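PDB 4O5A: LacI family transcription regulator from Bifidobacterium animalis subsp. lactis, which probably binds operator DNA to control transcription, with a periplasmic-binding-protein-like region expected to sense a small-molecule effector. Local coordinates for residues A[280-285]-A[296-301]; A[256-261]-A[285-290]; A[194-199]-A[252-257]; A[176-181]-A[330-335]; A[274-279]-A[339-344]. All blocks are in the same frame, centred on the assembly; numbering follows the deposited sequence. Where two conformers were deposited one is given.

All five contacts lie in the lobe built on the mixed sheet, where the strand order 223-224, 193-197, 252-255, 280-284, 298-301, 333-335 puts contact 3 and contact 1 on neighbouring strand pairs, their centres about 10 Å apart. Contact 3 closes before contact 1 opens. Contact 2, centred about 7 Å from contact 1, shares G285 with it and D256 and N257 with contact 3. Contact 4 closes the longest loop, holding contacts 1, 2 and 3 inside; contact 5 crosses it along the chain, their centres about 21 Å apart. Contacts 1 and 3 thus build the sheet, 2 joins helix starts that follow its strands, 4 adds the approach to the edge strand, and 5 the C-terminal tail.

Contact 1: residues A[280-285]-A[296-301]; sequences SIISWG and PITALS
S283 carries most of the backbone pairing with T298, A299 and L300. Its N donates to T298 O over 2.9 Å in a nearly straight bond (168° at the hydrogen), and its O accepts from L300 N at the same length. A third bond, G285 N to L300 O, is short at 2.8 Å but bent to 137° as the first chain leaves the sheet. CA-H groups of I282 and A299 lean on the same carbonyls, T298 O and S283 O. These are parallel neighbours joined through helix 288-292, a beta-alpha-beta crossover of the lobe's mixed sheet.

Apolar contacts fall on two faces. Beneath helix 175-188, I282 CG1 meets T298 CG2 at 4.0 Å, and the W284 indole runs beside L300, both pointing the same way, with NE1 4.1 Å from L300 CD1. On the face toward helix 258-271, I281 and I297 touch through their CG2 methyls.

Of the hydroxyls, S283 OG, swung opposite the backbone N (chi1 175°), donates to G285 O at 2.7 Å, in the carbonyl plane; T298 OG1 turns out of the pair to bond R337 N and T340 OG1.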
# COMPACT_ATOMS: atom_id res chain seq x y z
N SER A 280 20.83 16.23 -1.89
CA SER A 280 20.65 14.78 -1.87
C SER A 280 19.43 14.41 -1.04
O SER A 280 19.14 15.07 -0.04
CB SER A 280 21.89 14.08 -1.29
OG SER A 280 22.96 14.06 -2.22
N ILE A 281 18.73 13.35 -1.45
CA ILE A 281 17.52 12.90 -0.77
C ILE A 281 17.58 11.39 -0.52
O ILE A 281 17.96 10.63 -1.40
CB ILE A 281 16.25 13.23 -1.59
CG1 ILE A 281 16.02 14.75 -1.59
CG2 ILE A 281 15.02 12.54 -1.01
CD1 ILE A 281 14.87 15.19 -2.48
N ILE A 282 17.20 10.98 0.69
CA ILE A 282 17.08 9.56 1.03
C ILE A 282 15.69 9.30 1.62
O ILE A 282 15.18 10.10 2.41
CB ILE A 282 18.16 9.15 2.05
CG1 ILE A 282 19.54 9.29 1.43
CG2 ILE A 282 17.95 7.70 2.53
CD1 ILE A 282 20.67 9.04 2.42
N SER A 283 15.09 8.19 1.21
CA SER A 283 13.83 7.73 1.79
C SER A 283 14.12 6.62 2.79
O SER A 283 14.81 5.67 2.45
CB SER A 283 12.94 7.13 0.70
OG SER A 283 11.76 6.57 1.27
N TRP A 284 13.56 6.73 3.99
CA TRP A 284 13.64 5.66 4.98
C TRP A 284 12.44 4.78 4.69
O TRP A 284 11.31 5.12 5.04
CB TRP A 284 13.52 6.22 6.40
CG TRP A 284 14.11 5.35 7.47
CD1 TRP A 284 14.18 4.00 7.48
CD2 TRP A 284 14.73 5.80 8.69
NE1 TRP A 284 14.80 3.57 8.64
CE2 TRP A 284 15.15 4.65 9.38
CE3 TRP A 284 14.98 7.06 9.24
CZ2 TRP A 284 15.81 4.74 10.62
CZ3 TRP A 284 15.63 7.13 10.47
CH2 TRP A 284 16.03 5.98 11.14
N GLY A 285 12.67 3.65 4.02
CA GLY A 285 11.58 2.82 3.54
C GLY A 285 11.60 2.85 2.03
O GLY A 285 11.84 3.89 1.43
N PRO A 296 15.36 8.78 -9.57
CA PRO A 296 15.05 7.72 -8.61
C PRO A 296 15.73 7.95 -7.25
O PRO A 296 16.86 8.44 -7.16
CB PRO A 296 15.60 6.47 -9.30
CG PRO A 296 15.49 6.79 -10.77
CD PRO A 296 15.85 8.25 -10.85
N ILE A 297 15.01 7.59 -6.19
CA ILE A 297 15.36 8.00 -4.84
C ILE A 297 16.05 6.88 -4.05
O ILE A 297 15.53 5.76 -3.92
CB ILE A 297 14.10 8.50 -4.09
CG1 ILE A 297 13.50 9.72 -4.81
CG2 ILE A 297 14.44 8.85 -2.64
CD1 ILE A 297 12.20 10.23 -4.17
N THR A 298 17.24 7.20 -3.54
CA THR A 298 18.03 6.32 -2.69
C THR A 298 17.22 5.97 -1.44
O THR A 298 16.61 6.86 -0.82
CB THR A 298 19.31 7.02 -2.28
OG1 THR A 298 20.16 7.14 -3.43
CG2 THR A 298 20.03 6.25 -1.18
N ALA A 299 17.17 4.70 -1.06
CA ALA A 299 16.25 4.28 -0.00
C ALA A 299 16.89 3.27 0.94
O ALA A 299 17.64 2.42 0.52
CB ALA A 299 15.02 3.67 -0.60
N LEU A 300 16.52 3.38 2.21
CA LEU A 300 16.87 2.37 3.21
C LEU A 300 15.73 1.36 3.12
O LEU A 300 14.58 1.68 3.45
CB LEU A 300 16.95 3.02 4.59
CG LEU A 300 17.63 2.26 5.73
CD1 LEU A 300 16.82 1.04 6.09
CD2 LEU A 300 19.06 1.88 5.35
N SER A 301 16.03 0.17 2.64
CA SER A 301 15.01 -0.82 2.35
C SER A 301 14.99 -1.88 3.44
O SER A 301 16.01 -2.49 3.72
CB SER A 301 15.31 -1.49 1.01
OG SER A 301 14.39 -2.55 0.74

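Contact 2: residues A[256-261]-A[285-290]; sequences DNDVMA and GDSFMN
D258 and S287 meet side chain to side chain: the serine OG donates to D258 OD2 over 2.6 Å, arriving on the anti side of the carboxylate, 17° out of its plane. Chi1 of D258 is 53°, which lodges CG between the backbone N and the carbonyl carbon and turns the carboxylate to the S287 side. The selenomethionine side chain of M289 crosses that of D258 at about a right angle, and its bent end lays CE 3.4 Å from D258 OD2. The same methyl lies 3.6 Å from V259 CG1, so M289 fills the angle between the first two residues of the neighbouring helix.

Both segments are helix starts that follow sheet strands of the lobe, each with an N-cap, though the second helix, from about 288, is weakly bonded. N257 OD1 accepts from M260 N, and S287 OG, besides donating to D258, accepts from M289 N at 3.2 Å. One hydroxyl therefore caps its own helix and binds the first turn of the other.

N290 meets the base of the D258 side chain, its OD1 3.9 Å from D258 CB. Its ND2 bonds chiefly to D286 OD1, 3.0 Å away in the amide plane and straight (166°), with weak bonds to G285 O and S283 OG, while OD1 is buried with no partner in the model. Beyond M289 the dimer begins: M289 packs on M289 of the second subunit, and V259 on that subunit's F288.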
# COMPACT_ATOMS: atom_id res chain seq x y z
N ASP A 256 11.28 10.22 6.57
CA ASP A 256 10.82 9.01 7.25
C ASP A 256 9.88 8.14 6.41
O ASP A 256 9.56 7.02 6.80
CB ASP A 256 10.17 9.35 8.61
CG ASP A 256 11.19 9.37 9.75
OD1 ASP A 256 12.40 9.53 9.48
OD2 ASP A 256 10.76 9.24 10.92
N ASN A 257 9.42 8.63 5.26
CA ASN A 257 8.72 7.73 4.34
C ASN A 257 8.91 8.10 2.89
O ASN A 257 9.41 9.17 2.57
CB ASN A 257 7.24 7.55 4.70
CG ASN A 257 6.38 8.78 4.40
OD1 ASN A 257 6.83 9.74 3.78
ND2 ASN A 257 5.13 8.75 4.85
N ASP A 258 8.48 7.20 2.01
CA ASP A 258 8.66 7.41 0.58
C ASP A 258 7.86 8.58 0.00
O ASP A 258 8.39 9.34 -0.81
CB ASP A 258 8.38 6.11 -0.20
CG ASP A 258 7.01 5.49 0.11
OD1 ASP A 258 6.19 6.05 0.87
OD2 ASP A 258 6.76 4.40 -0.44
N VAL A 259 6.60 8.72 0.40
CA VAL A 259 5.74 9.77 -0.14
C VAL A 259 6.28 11.16 0.18
O VAL A 259 6.20 12.08 -0.64
CB VAL A 259 4.28 9.64 0.36
CG1 VAL A 259 3.63 8.41 -0.21
CG2 VAL A 259 4.23 9.59 1.86
N MSE A 260 6.83 11.33 1.37
CA MSE A 260 7.39 12.64 1.70
C MSE A 260 8.71 12.92 0.96
O MSE A 260 8.99 14.07 0.61
CB MSE A 260 7.56 12.83 3.22
CG MSE A 260 6.22 12.81 3.95
SE MSE A 260 6.34 13.54 5.75
CE MSE A 260 7.57 12.28 6.51
N ALA A 261 9.51 11.87 0.74
CA ALA A 261 10.74 12.03 -0.05
C ALA A 261 10.40 12.48 -1.47
O ALA A 261 11.02 13.39 -2.01
CB ALA A 261 11.58 10.73 -0.06
N GLY A 285 12.67 3.65 4.02
CA GLY A 285 11.58 2.82 3.54
C GLY A 285 11.60 2.85 2.03
O GLY A 285 11.84 3.89 1.43
N ASP A 286 11.39 1.70 1.39
CA ASP A 286 11.49 1.66 -0.06
C ASP A 286 10.20 1.16 -0.69
O ASP A 286 9.42 0.45 -0.06
CB ASP A 286 12.68 0.79 -0.49
CG ASP A 286 13.08 1.01 -1.94
OD1 ASP A 286 12.80 2.11 -2.48
OD2 ASP A 286 13.67 0.10 -2.54
N SER A 287 9.96 1.55 -1.94
CA SER A 287 8.81 1.06 -2.67
C SER A 287 9.04 1.40 -4.12
O SER A 287 10.01 2.07 -4.44
CB SER A 287 7.51 1.72 -2.19
OG SER A 287 7.45 3.07 -2.61
N PHE A 288 8.15 0.93 -4.98
CA PHE A 288 8.21 1.21 -6.42
C PHE A 288 8.20 2.71 -6.70
O PHE A 288 8.69 3.15 -7.74
CB PHE A 288 7.03 0.56 -7.12
CG PHE A 288 7.27 -0.86 -7.54
CD1 PHE A 288 8.55 -1.33 -7.77
CD2 PHE A 288 6.20 -1.73 -7.71
CE1 PHE A 288 8.77 -2.65 -8.16
CE2 PHE A 288 6.40 -3.05 -8.10
CZ PHE A 288 7.69 -3.51 -8.32
N MSE A 289 7.64 3.49 -5.78
CA MSE A 289 7.57 4.93 -5.93
C MSE A 289 8.96 5.54 -6.08
O MSE A 289 9.18 6.46 -6.87
CB MSE A 289 6.87 5.51 -4.70
CG MSE A 289 6.55 6.96 -4.75
SE MSE A 289 5.86 7.47 -3.00
CE MSE A 289 4.66 5.98 -2.67
N ASN A 290 9.90 5.04 -5.29
CA ASN A 290 11.28 5.52 -5.34
C ASN A 290 11.96 5.22 -6.67
O ASN A 290 12.81 6.00 -7.12
CB ASN A 290 12.09 4.97 -4.16
CG ASN A 290 11.68 5.60 -2.84
OD1 ASN A 290 11.25 6.76 -2.80
ND2 ASN A 290 11.80 4.83 -1.76

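Contact 3: residues A[194-199]-A[252-257]; sequences IARVAG and AIIYDN
Two adjacent parallel strands of the lobe's mixed sheet, 194-197 and 252-255, pair here in a Rossmann-like part of the fold, and D256 joins them again where they end. Along the strands A195 N donates to A252 O, I254 N to A195 O at 2.9 Å, and V197 N to I254 O at 2.8 Å. D256 N then reaches V197 O at 3.0 Å, continuing the pairing one residue past the strand.

On the face toward helix 233-245, V197 stands beside the Y255 ring, its CB 3.6 Å from CD1, while its CG2 meets I253 CG2. The tyrosine hydroxyl is bonded to T240.

On the other face the R196 chain, bent at chi3 (92°), swings its guanidinium over to the D256 carboxylate. NH2 donates to OD2 over 3.1 Å, in the guanidinium plane and on the syn lone pair; weaker bonds from NH2 and NE reach OD1. The two planes are 28° apart, and A198 CB lies 3.4 Å above one guanidinium face. G199 N adds a bond to OD2 at 3.3 Å, from well above the carboxylate plane. F213 meets the same arginine in a cation-pi contact.

With two donors on OD2 and a buried arginine alongside, the D256 carboxylate is held in orientation and probably stays ionised, its charge balanced inside the lobe.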
# COMPACT_ATOMS: atom_id res chain seq x y z
N ILE A 194 22.95 18.32 7.30
CA ILE A 194 21.85 17.48 6.85
C ILE A 194 20.63 17.64 7.73
O ILE A 194 20.71 18.19 8.83
CB ILE A 194 22.24 15.98 6.77
CG1 ILE A 194 22.42 15.39 8.18
CG2 ILE A 194 23.51 15.78 5.93
CD1 ILE A 194 22.56 13.89 8.19
N ALA A 195 19.49 17.18 7.24
CA ALA A 195 18.27 17.31 8.00
C ALA A 195 17.41 16.08 7.85
O ALA A 195 17.57 15.31 6.91
CB ALA A 195 17.50 18.56 7.58
N ARG A 196 16.50 15.90 8.81
CA ARG A 196 15.55 14.81 8.77
C ARG A 196 14.15 15.38 8.80
O ARG A 196 13.84 16.28 9.59
CB ARG A 196 15.73 13.91 10.00
CG ARG A 196 16.18 12.51 9.71
CD ARG A 196 16.20 11.67 10.99
NE ARG A 196 14.94 10.95 11.21
CZ ARG A 196 14.38 10.79 12.40
NH1 ARG A 196 14.94 11.31 13.48
NH2 ARG A 196 13.24 10.10 12.52
N VAL A 197 13.30 14.86 7.93
CA VAL A 197 11.87 15.12 8.02
C VAL A 197 11.24 13.86 8.59
O VAL A 197 11.10 12.87 7.89
CB VAL A 197 11.31 15.47 6.63
CG1 VAL A 197 9.79 15.63 6.67
CG2 VAL A 197 11.94 16.78 6.15
N ALA A 198 10.88 13.92 9.87
CA ALA A 198 10.45 12.74 10.62
C ALA A 198 8.94 12.67 10.74
O ALA A 198 8.22 13.60 10.37
CB ALA A 198 11.09 12.76 11.99
N GLY A 199 8.44 11.55 11.27
CA GLY A 199 7.02 11.40 11.52
C GLY A 199 6.68 12.05 12.84
O GLY A 199 7.48 12.82 13.37
N ALA A 252 21.53 17.66 2.29
CA ALA A 252 20.86 16.38 2.19
C ALA A 252 19.71 16.34 3.18
O ALA A 252 19.82 16.89 4.28
CB ALA A 252 21.86 15.22 2.45
N ILE A 253 18.61 15.71 2.78
CA ILE A 253 17.45 15.52 3.64
C ILE A 253 17.05 14.06 3.62
O ILE A 253 16.94 13.45 2.55
CB ILE A 253 16.26 16.42 3.20
CG1 ILE A 253 16.68 17.88 3.27
CG2 ILE A 253 15.05 16.20 4.13
CD1 ILE A 253 15.67 18.83 2.61
N ILE A 254 16.87 13.49 4.81
CA ILE A 254 16.37 12.13 4.96
C ILE A 254 14.90 12.19 5.39
O ILE A 254 14.56 12.84 6.38
CB ILE A 254 17.20 11.37 6.00
CG1 ILE A 254 18.66 11.28 5.52
CG2 ILE A 254 16.62 9.99 6.21
CD1 ILE A 254 19.57 10.55 6.49
N TYR A 255 14.03 11.50 4.66
CA TYR A 255 12.61 11.48 4.97
C TYR A 255 12.17 10.16 5.58
O TYR A 255 12.59 9.11 5.11
CB TYR A 255 11.79 11.69 3.70
CG TYR A 255 12.02 13.04 3.08
CD1 TYR A 255 11.14 14.09 3.31
CD2 TYR A 255 13.11 13.27 2.26
CE1 TYR A 255 11.34 15.35 2.73
CE2 TYR A 255 13.33 14.52 1.66
CZ TYR A 255 12.45 15.54 1.91
OH TYR A 255 12.69 16.76 1.33
N ASP A 256 11.28 10.22 6.57
CA ASP A 256 10.82 9.01 7.25
C ASP A 256 9.88 8.14 6.41
O ASP A 256 9.56 7.02 6.80
CB ASP A 256 10.17 9.35 8.61
CG ASP A 256 11.19 9.37 9.75
OD1 ASP A 256 12.40 9.53 9.48
OD2 ASP A 256 10.76 9.24 10.92
N ASN A 257 9.42 8.63 5.26
CA ASN A 257 8.72 7.73 4.34
C ASN A 257 8.91 8.10 2.89
O ASN A 257 9.41 9.17 2.57
CB ASN A 257 7.24 7.55 4.70
CG ASN A 257 6.38 8.78 4.40
OD1 ASN A 257 6.83 9.74 3.78
ND2 ASN A 257 5.13 8.75 4.85

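Contact 4: residues A[176-181]-A[330-335]; sequences AAASGT and PPYELI
T181 on helix 175-188 meets Y332 just where the chain arrives from the other lobe to form the edge strand 333-335. Helix 175-188 also follows a strand of that other lobe, so the contact joins two of the chain's passages between lobes, as in the hinge region of periplasmic-binding-protein-like folds.

The tight part is the tyrosine's end. T181 OG1 and Y332 OH share a hydrogen bond of 2.6 Å, with OG1 at the ring edge and in its plane; either hydroxyl could be the donor. Chi1 of T181 (-63°) sets OG1 beside its own backbone N, on the side where the ring comes in. Chi1 of Y332 (60°) keeps the ring over its own main chain, from where it points at the helix. The ring reaches across the helix, hydroxyl end first, with A178 CA over one face, 4.1 Å from the centroid and 28° off the normal, in a CH-pi contact. A178 CB lies above the same ring, and A177 O is 3.1 Å from Y332 OH.

Looser packing flanks this. A177 CB, only partly covered, stands 4.0 Å from Y332 CE2, and E333, next along the strand, is exposed. Farther on, L334 and T181 lie alongside with their side chains pointing opposite ways; L334 also rests on T298, and Y332 on L300, in the neighbouring strand. T181 CG2 comes to 3.9 Å from L334 CB, while L334 CD2 approaches T181 O.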
# COMPACT_ATOMS: atom_id res chain seq x y z
N ALA A 176 18.87 2.29 14.95
CA ALA A 176 20.16 2.95 15.18
C ALA A 176 21.20 2.53 14.14
O ALA A 176 21.95 3.36 13.63
CB ALA A 176 20.67 2.68 16.58
N ALA A 177 21.23 1.23 13.83
CA ALA A 177 22.11 0.72 12.77
C ALA A 177 21.79 1.36 11.43
O ALA A 177 22.68 1.86 10.73
CB ALA A 177 22.00 -0.81 12.66
N ALA A 178 20.52 1.32 11.04
CA ALA A 178 20.08 1.94 9.80
C ALA A 178 20.46 3.43 9.73
O ALA A 178 20.86 3.93 8.67
CB ALA A 178 18.58 1.76 9.63
N SER A 179 20.32 4.13 10.85
CA SER A 179 20.67 5.54 10.92
C SER A 179 22.13 5.74 10.55
O SER A 179 22.47 6.62 9.75
CB SER A 179 20.43 6.11 12.32
OG SER A 179 19.06 6.03 12.69
N GLY A 180 22.99 4.90 11.12
CA GLY A 180 24.42 4.94 10.82
C GLY A 180 24.72 4.69 9.36
O GLY A 180 25.55 5.38 8.76
N THR A 181 24.04 3.72 8.77
CA THR A 181 24.29 3.38 7.37
C THR A 181 23.96 4.58 6.47
O THR A 181 24.72 4.89 5.55
CB THR A 181 23.47 2.15 6.94
OG1 THR A 181 23.90 1.01 7.71
CG2 THR A 181 23.70 1.86 5.47
N PRO A 330 15.52 -9.44 9.61
CA PRO A 330 16.48 -9.65 8.51
C PRO A 330 17.20 -8.36 8.15
O PRO A 330 16.63 -7.28 8.34
CB PRO A 330 15.59 -10.10 7.35
CG PRO A 330 14.41 -10.73 8.01
CD PRO A 330 14.17 -9.92 9.26
N PRO A 331 18.44 -8.46 7.65
CA PRO A 331 19.19 -7.21 7.44
C PRO A 331 18.51 -6.29 6.43
O PRO A 331 17.90 -6.75 5.46
CB PRO A 331 20.54 -7.69 6.90
CG PRO A 331 20.31 -9.09 6.41
CD PRO A 331 19.23 -9.65 7.30
N TYR A 332 18.58 -5.00 6.71
CA TYR A 332 18.11 -3.97 5.79
C TYR A 332 19.21 -3.73 4.76
O TYR A 332 20.33 -4.23 4.90
CB TYR A 332 17.84 -2.68 6.56
CG TYR A 332 19.08 -2.15 7.24
CD1 TYR A 332 20.00 -1.35 6.56
CD2 TYR A 332 19.36 -2.48 8.56
CE1 TYR A 332 21.15 -0.89 7.18
CE2 TYR A 332 20.50 -2.02 9.18
CZ TYR A 332 21.39 -1.22 8.49
OH TYR A 332 22.53 -0.76 9.11
N GLU A 333 18.93 -2.92 3.75
CA GLU A 333 19.92 -2.64 2.71
C GLU A 333 19.74 -1.19 2.26
O GLU A 333 18.61 -0.77 2.03
CB GLU A 333 19.70 -3.60 1.54
CG GLU A 333 20.55 -3.36 0.29
CD GLU A 333 20.06 -4.20 -0.90
OE1 GLU A 333 19.06 -4.93 -0.73
OE2 GLU A 333 20.65 -4.11 -1.99
N LEU A 334 20.82 -0.44 2.13
CA LEU A 334 20.69 0.89 1.54
C LEU A 334 20.82 0.71 0.04
O LEU A 334 21.88 0.30 -0.46
CB LEU A 334 21.80 1.83 2.03
CG LEU A 334 21.72 3.25 1.47
CD1 LEU A 334 20.43 3.93 1.91
CD2 LEU A 334 22.93 4.06 1.92
N ILE A 335 19.73 0.96 -0.69
CA ILE A 335 19.75 0.87 -2.13
C ILE A 335 20.10 2.22 -2.72
O ILE A 335 19.29 3.14 -2.69
CB ILE A 335 18.40 0.41 -2.68
CG1 ILE A 335 18.03 -0.93 -2.03
CG2 ILE A 335 18.45 0.30 -4.20
CD1 ILE A 335 16.66 -1.42 -2.42

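Contact 5: residues A[274-279]-A[339-344]; sequences RVPEDL and STAPAA
OD2 of D278, a residue whose CA lies against A344 CB, accepts from both R274 N, at 3.0 Å, and R274 NE, at 3.1 Å, the two arriving from the same face of the carboxylate. R274 NH2 adds a bond to OD1, so the guanidinium grips the acid side-on with two nitrogens, and E277 CB sits over the guanidinium's face. Together with backbone bonds from D278 N and L279 N to R274 O, this closes the 274-279 turn, which leads from helix 258-271 into strand 280-284, into a compact unit against which the C-terminal tail runs.

Across the contact itself there is no direct hydrogen bond. P276, preceded by a cis peptide, lays its ring on the tail: CG touches A341 CB at 3.5 Å, and CB lies 3.6 Å from S339 O. V275 CG1, pointing back from the backbone N (chi1 175°), comes to 3.9 Å from S339 CB. The hydroxyl of S339 looks the other way, bonded to I281 O and T298 N in the sheet. At the tail's end A344 CB approaches E277 O at 3.5 Å.

Water supplies the polar link. One molecule can donate to P276 O at 2.6 Å and to P342 O; a second accepts from A344 N and reaches D278 O weakly. Between turn and tail, then, carbon packing and bridging water do the joining, while A341 makes direct hydrogen bonds to S280 and H191 instead.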
# COMPACT_ATOMS: atom_id res chain seq x y z
N ARG A 274 18.46 21.56 -7.64
CA ARG A 274 18.71 20.30 -8.36
C ARG A 274 18.94 19.12 -7.43
O ARG A 274 19.70 19.22 -6.46
CB ARG A 274 19.92 20.45 -9.28
CG ARG A 274 19.72 21.48 -10.39
CD ARG A 274 21.01 21.68 -11.15
NE ARG A 274 22.05 22.23 -10.28
CZ ARG A 274 23.35 22.26 -10.59
NH1 ARG A 274 23.77 21.77 -11.75
NH2 ARG A 274 24.22 22.78 -9.73
N VAL A 275 18.29 18.00 -7.73
CA VAL A 275 18.56 16.73 -7.04
C VAL A 275 19.24 15.82 -8.06
O VAL A 275 18.67 15.53 -9.10
CB VAL A 275 17.25 16.09 -6.55
CG1 VAL A 275 17.51 14.70 -5.94
CG2 VAL A 275 16.56 17.00 -5.53
N PRO A 276 20.47 15.36 -7.77
CA PRO A 276 21.16 15.49 -6.49
C PRO A 276 22.23 16.59 -6.46
O PRO A 276 22.92 16.71 -5.45
CB PRO A 276 21.86 14.15 -6.37
CG PRO A 276 22.31 13.90 -7.80
CD PRO A 276 21.20 14.46 -8.68
N GLU A 277 22.39 17.36 -7.54
CA GLU A 277 23.51 18.32 -7.62
C GLU A 277 23.55 19.35 -6.48
O GLU A 277 24.63 19.71 -5.99
CB GLU A 277 23.54 19.03 -8.97
CG GLU A 277 23.87 18.12 -10.14
CD GLU A 277 22.66 17.44 -10.74
OE1 GLU A 277 21.58 17.42 -10.09
OE2 GLU A 277 22.78 16.92 -11.87
N ASP A 278 22.37 19.83 -6.07
CA ASP A 278 22.28 20.84 -5.02
C ASP A 278 21.78 20.22 -3.72
O ASP A 278 22.05 20.75 -2.64
CB ASP A 278 21.35 21.99 -5.44
CG ASP A 278 21.86 22.75 -6.66
OD1 ASP A 278 23.08 22.95 -6.78
OD2 ASP A 278 21.01 23.18 -7.49
N LEU A 279 21.04 19.12 -3.82
CA LEU A 279 20.37 18.49 -2.68
C LEU A 279 20.28 16.98 -2.84
O LEU A 279 19.73 16.50 -3.83
CB LEU A 279 18.95 19.06 -2.52
CG LEU A 279 18.07 18.37 -1.48
CD1 LEU A 279 18.53 18.69 -0.06
CD2 LEU A 279 16.59 18.76 -1.66
N SER A 339 19.44 9.85 -6.50
CA SER A 339 19.15 11.03 -5.68
C SER A 339 20.19 11.37 -4.60
O SER A 339 20.01 12.34 -3.87
CB SER A 339 17.76 10.91 -5.03
OG SER A 339 17.80 9.96 -3.97
N THR A 340 21.25 10.57 -4.47
CA THR A 340 22.35 10.96 -3.57
C THR A 340 23.62 11.07 -4.38
O THR A 340 23.87 10.25 -5.26
CB THR A 340 22.56 9.98 -2.38
OG1 THR A 340 22.59 8.63 -2.86
CG2 THR A 340 21.40 10.10 -1.38
N ALA A 341 24.40 12.11 -4.09
CA ALA A 341 25.64 12.39 -4.82
C ALA A 341 26.52 13.30 -3.97
O ALA A 341 26.09 13.73 -2.90
CB ALA A 341 25.29 13.05 -6.16
N PRO A 342 27.76 13.59 -4.41
CA PRO A 342 28.58 14.47 -3.57
C PRO A 342 27.94 15.82 -3.24
O PRO A 342 27.15 16.35 -4.04
CB PRO A 342 29.84 14.67 -4.41
CG PRO A 342 30.00 13.35 -5.11
CD PRO A 342 28.57 12.98 -5.49
N ALA A 343 28.28 16.35 -2.07
CA ALA A 343 27.68 17.59 -1.60
C ALA A 343 28.11 18.78 -2.45
O ALA A 343 29.27 18.87 -2.86
CB ALA A 343 28.03 17.82 -0.14
N ALA A 344 27.16 19.68 -2.71
CA ALA A 344 27.44 20.91 -3.45
C ALA A 344 28.52 21.75 -2.78
O ALA A 344 28.61 21.79 -1.56
CB ALA A 344 26.16 21.72 -3.61
O HOH W 1 24.17 16.36 -3.16
O HOH W 2 24.36 18.88 -2.11